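Local coordinates for bifunctional GH43-CE protein (Bacteroides eggerthii, PDB 6MLY), which probably hydrolyses xylan-derived beta-xylosides through a family 43 glycoside hydrolase domain and carries a second, carbohydrate esterase domain, at residues M82-G87 / Q333-P338. Residues are numbered along the deposited sequence; the frame is centred on the assembly and turned at random.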
ATOM      1  N   MET A  82      -2.219  -0.375  27.713  1.00 80.03           N
ATOM      2  CA  MET A  82      -1.709  -1.620  27.121  1.00 78.05           C
ATOM      3  C   MET A  82      -2.871  -2.541  26.708  1.00 77.91           C
ATOM      4  O   MET A  82      -2.705  -3.368  25.807  1.00 77.72           O
ATOM      5  CB  MET A  82      -0.798  -2.351  28.113  1.00 78.45           C
ATOM      6  CG  MET A  82      -0.014  -3.522  27.517  1.00 76.99           C
ATOM      7  SD  MET A  82       1.486  -3.040  26.612  1.00 76.40           S
ATOM      8  CE  MET A  82       0.833  -2.847  24.954  1.00 76.59           C
ATOM      9  N   ASN A  83      -4.038  -2.386  27.353  1.00 77.92           N
ATOM     10  CA  ASN A  83      -5.227  -3.239  27.123  1.00 77.07           C
ATOM     11  C   ASN A  83      -6.212  -2.623  26.115  1.00 77.08           C
ATOM     12  O   ASN A  83      -7.271  -3.200  25.893  1.00 78.79           O
ATOM     13  CB  ASN A  83      -5.994  -3.504  28.424  1.00 76.85           C
ATOM     14  CG  ASN A  83      -5.326  -4.512  29.334  1.00 75.58           C
ATOM     15  OD1 ASN A  83      -4.536  -5.340  28.889  1.00 73.68           O
ATOM     16  ND2 ASN A  83      -5.658  -4.461  30.612  1.00 75.80           N
ATOM     17  N   LEU A  84      -5.878  -1.470  25.518  1.00 76.41           N
ATOM     18  CA  LEU A  84      -6.792  -0.708  24.631  1.00 76.44           C
ATOM     19  C   LEU A  84      -8.158  -0.517  25.309  1.00 77.57           C
ATOM     20  O   LEU A  84      -9.199  -0.799  24.709  1.00 77.73           O
ATOM     21  CB  LEU A  84      -6.964  -1.432  23.287  1.00 74.89           C
ATOM     22  CG  LEU A  84      -5.747  -1.457  22.364  1.00 73.26           C
ATOM     23  CD1 LEU A  84      -6.018  -2.330  21.151  1.00 72.17           C
ATOM     24  CD2 LEU A  84      -5.348  -0.058  21.923  1.00 73.93           C
ATOM     25  N   ASP A  85      -8.144  -0.035  26.555  1.00 78.12           N
ATOM     26  CA  ASP A  85      -9.367   0.249  27.308  1.00 79.53           C
ATOM     27  C   ASP A  85      -9.532   1.769  27.427  1.00 81.77           C
ATOM     28  O   ASP A  85      -8.545   2.513  27.391  1.00 81.24           O
ATOM     29  CB  ASP A  85      -9.349  -0.414  28.691  1.00 78.90           C
ATOM     30  CG  ASP A  85      -9.525  -1.926  28.686  1.00 76.99           C
ATOM     31  OD1 ASP A  85      -9.626  -2.507  27.586  1.00 76.24           O
ATOM     32  OD2 ASP A  85      -9.573  -2.510  29.791  1.00 76.33           O
ATOM     33  N   ASP A  86     -10.796   2.208  27.538  1.00 84.35           N
ATOM     34  CA  ASP A  86     -11.180   3.597  27.836  1.00 86.06           C
ATOM     35  C   ASP A  86     -10.625   4.547  26.765  1.00 85.57           C
ATOM     36  O   ASP A  86     -10.233   5.670  27.083  1.00 87.72           O
ATOM     37  CB  ASP A  86     -10.693   4.027  29.228  1.00 87.28           C
ATOM     38  CG  ASP A  86     -10.908   2.996  30.328  1.00 87.56           C
ATOM     39  OD1 ASP A  86     -12.013   2.433  30.400  1.00 87.62           O
ATOM     40  OD2 ASP A  86      -9.958   2.760  31.109  1.00 88.11           O
ATOM     41  N   GLY A  87     -10.590   4.096  25.506  1.00 83.41           N
ATOM     42  CA  GLY A  87      -9.966   4.859  24.432  1.00 84.91           C
ATOM     43  C   GLY A  87      -8.591   5.365  24.837  1.00 86.15           C
ATOM     44  O   GLY A  87      -8.365   6.571  24.955  1.00 87.89           O
ATOM     45  N   GLN A 333       1.805 -11.983  16.092  1.00 62.90           N
ATOM     46  CA  GLN A 333       1.749 -11.094  17.257  1.00 62.99           C
ATOM     47  C   GLN A 333       0.459 -10.261  17.156  1.00 63.22           C
ATOM     48  O   GLN A 333       0.149  -9.726  16.094  1.00 63.45           O
ATOM     49  CB  GLN A 333       2.972 -10.164  17.335  1.00 63.47           C
ATOM     50  CG  GLN A 333       4.311 -10.806  16.974  1.00 63.20           C
ATOM     51  CD  GLN A 333       5.478  -9.861  17.152  1.00 63.94           C
ATOM     52  OE1 GLN A 333       5.364  -8.827  17.803  1.00 64.84           O
ATOM     53  NE2 GLN A 333       6.624 -10.208  16.581  1.00 63.97           N
ATOM     54  N   TRP A 334      -0.273 -10.148  18.272  1.00 63.59           N
ATOM     55  CA  TRP A 334      -1.475  -9.317  18.366  1.00 64.56           C
ATOM     56  C   TRP A 334      -1.088  -7.836  18.450  1.00 65.17           C
ATOM     57  O   TRP A 334       0.034  -7.494  18.792  1.00 65.03           O
ATOM     58  CB  TRP A 334      -2.323  -9.704  19.583  1.00 64.93           C
ATOM     59  CG  TRP A 334      -2.704 -11.150  19.655  1.00 65.34           C
ATOM     60  CD1 TRP A 334      -2.023 -12.148  20.288  1.00 65.32           C
ATOM     61  CD2 TRP A 334      -3.884 -11.761  19.106  1.00 65.30           C
ATOM     62  NE1 TRP A 334      -2.689 -13.337  20.158  1.00 65.13           N
ATOM     63  CE2 TRP A 334      -3.834 -13.131  19.440  1.00 65.36           C
ATOM     64  CE3 TRP A 334      -4.974 -11.289  18.369  1.00 65.60           C
ATOM     65  CZ2 TRP A 334      -4.826 -14.028  19.057  1.00 65.48           C
ATOM     66  CZ3 TRP A 334      -5.955 -12.177  17.991  1.00 65.80           C
ATOM     67  CH2 TRP A 334      -5.880 -13.528  18.331  1.00 65.77           C
ATOM     68  N   ASN A 335      -2.054  -6.967  18.140  1.00 66.29           N
ATOM     69  CA  ASN A 335      -1.968  -5.534  18.390  1.00 67.17           C
ATOM     70  C   ASN A 335      -2.473  -5.270  19.812  1.00 67.38           C
ATOM     71  O   ASN A 335      -3.669  -5.438  20.079  1.00 67.47           O
ATOM     72  CB  ASN A 335      -2.780  -4.739  17.365  1.00 68.67           C
ATOM     73  CG  ASN A 335      -2.859  -3.256  17.666  1.00 69.95           C
ATOM     74  OD1 ASN A 335      -1.906  -2.660  18.166  1.00 70.92           O
ATOM     75  ND2 ASN A 335      -3.989  -2.649  17.334  1.00 72.41           N
ATOM     76  N   HIS A 336      -1.556  -4.870  20.706  1.00 66.85           N
ATOM     77  CA  HIS A 336      -1.847  -4.664  22.124  1.00 67.28           C
ATOM     78  C   HIS A 336      -2.273  -6.000  22.747  1.00 66.70           C
ATOM     79  O   HIS A 336      -2.227  -7.038  22.084  1.00 66.19           O
ATOM     80  CB  HIS A 336      -2.892  -3.552  22.315  1.00 68.38           C
ATOM     81  CG  HIS A 336      -2.344  -2.165  22.253  1.00 69.17           C
ATOM     82  ND1 HIS A 336      -1.840  -1.617  21.089  1.00 69.06           N
ATOM     83  CD2 HIS A 336      -2.255  -1.202  23.194  1.00 70.07           C
ATOM     84  CE1 HIS A 336      -1.444  -0.383  21.322  1.00 69.88           C
ATOM     85  NE2 HIS A 336      -1.689  -0.105  22.607  1.00 70.61           N
ATOM     86  N   ASN A 337      -2.666  -5.963  24.026  1.00 67.64           N
ATOM     87  CA  ASN A 337      -3.021  -7.161  24.776  1.00 68.16           C
ATOM     88  C   ASN A 337      -4.276  -7.795  24.188  1.00 67.88           C
ATOM     89  O   ASN A 337      -5.328  -7.162  24.141  1.00 68.81           O
ATOM     90  CB  ASN A 337      -3.232  -6.872  26.262  1.00 69.05           C
ATOM     91  CG  ASN A 337      -1.937  -6.578  26.979  1.00 69.22           C
ATOM     92  OD1 ASN A 337      -0.869  -6.642  26.377  1.00 69.31           O
ATOM     93  ND2 ASN A 337      -2.024  -6.251  28.258  1.00 70.27           N
ATOM     94  N   PRO A 338      -4.210  -9.077  23.759  1.00 67.59           N
ATOM     95  CA  PRO A 338      -5.384  -9.763  23.226  1.00 67.69           C
ATOM     96  C   PRO A 338      -6.404 -10.054  24.334  1.00 68.45           C
ATOM     97  O   PRO A 338      -6.019 -10.183  25.495  1.00 69.15           O
ATOM     98  CB  PRO A 338      -4.811 -11.073  22.661  1.00 66.97           C
ATOM     99  CG  PRO A 338      -3.572 -11.323  23.488  1.00 66.63           C
ATOM    100  CD  PRO A 338      -3.021  -9.946  23.791  1.00 66.81           C
TER
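Met82 and Asn83, in the short, weakly bonded helical turn about residues 80-83, run beside His336 and Asn337, which follow strand 333-335; the closest alpha carbons, Asn83 CA and Asn337 CA, are 5.1 Å apart. The contact joins the family 43 glycosidase region to the concanavalin A-like beta-sandwich. One backbone bond spans it, a nearly straight one from Asn337 N to Met82 O (3.1 Å). Next to it the two asparagine amides meet with their planes 59° apart, and Asn337 ND2 donates to Asn83 OD1 at 2.7 Å. ND2 of Asn337 also bonds to the carbonyl of Ala77, while Asn83 ND2 is hydrogen-bonded to Asn78 OD1, so this amide pair is tied into the segment leading to the helix. Met82 CG, anti to the backbone N (chi1 -169°), passes across the Asn337 amide, 3.4 Å from its OD1. Leu84, the first residue to leave helical geometry, has a positive phi and points its CB toward segment 333-338. Its CD2 sits over the centre of the His336 ring in a CH-pi contact, 3.6 Å from the centroid. The ring is held at both nitrogens: NE2 accepts from the backbone N-H of Thr90, and ND1 donates to Asn335 OD1 (3.1 Å), which lies in the imidazole plane.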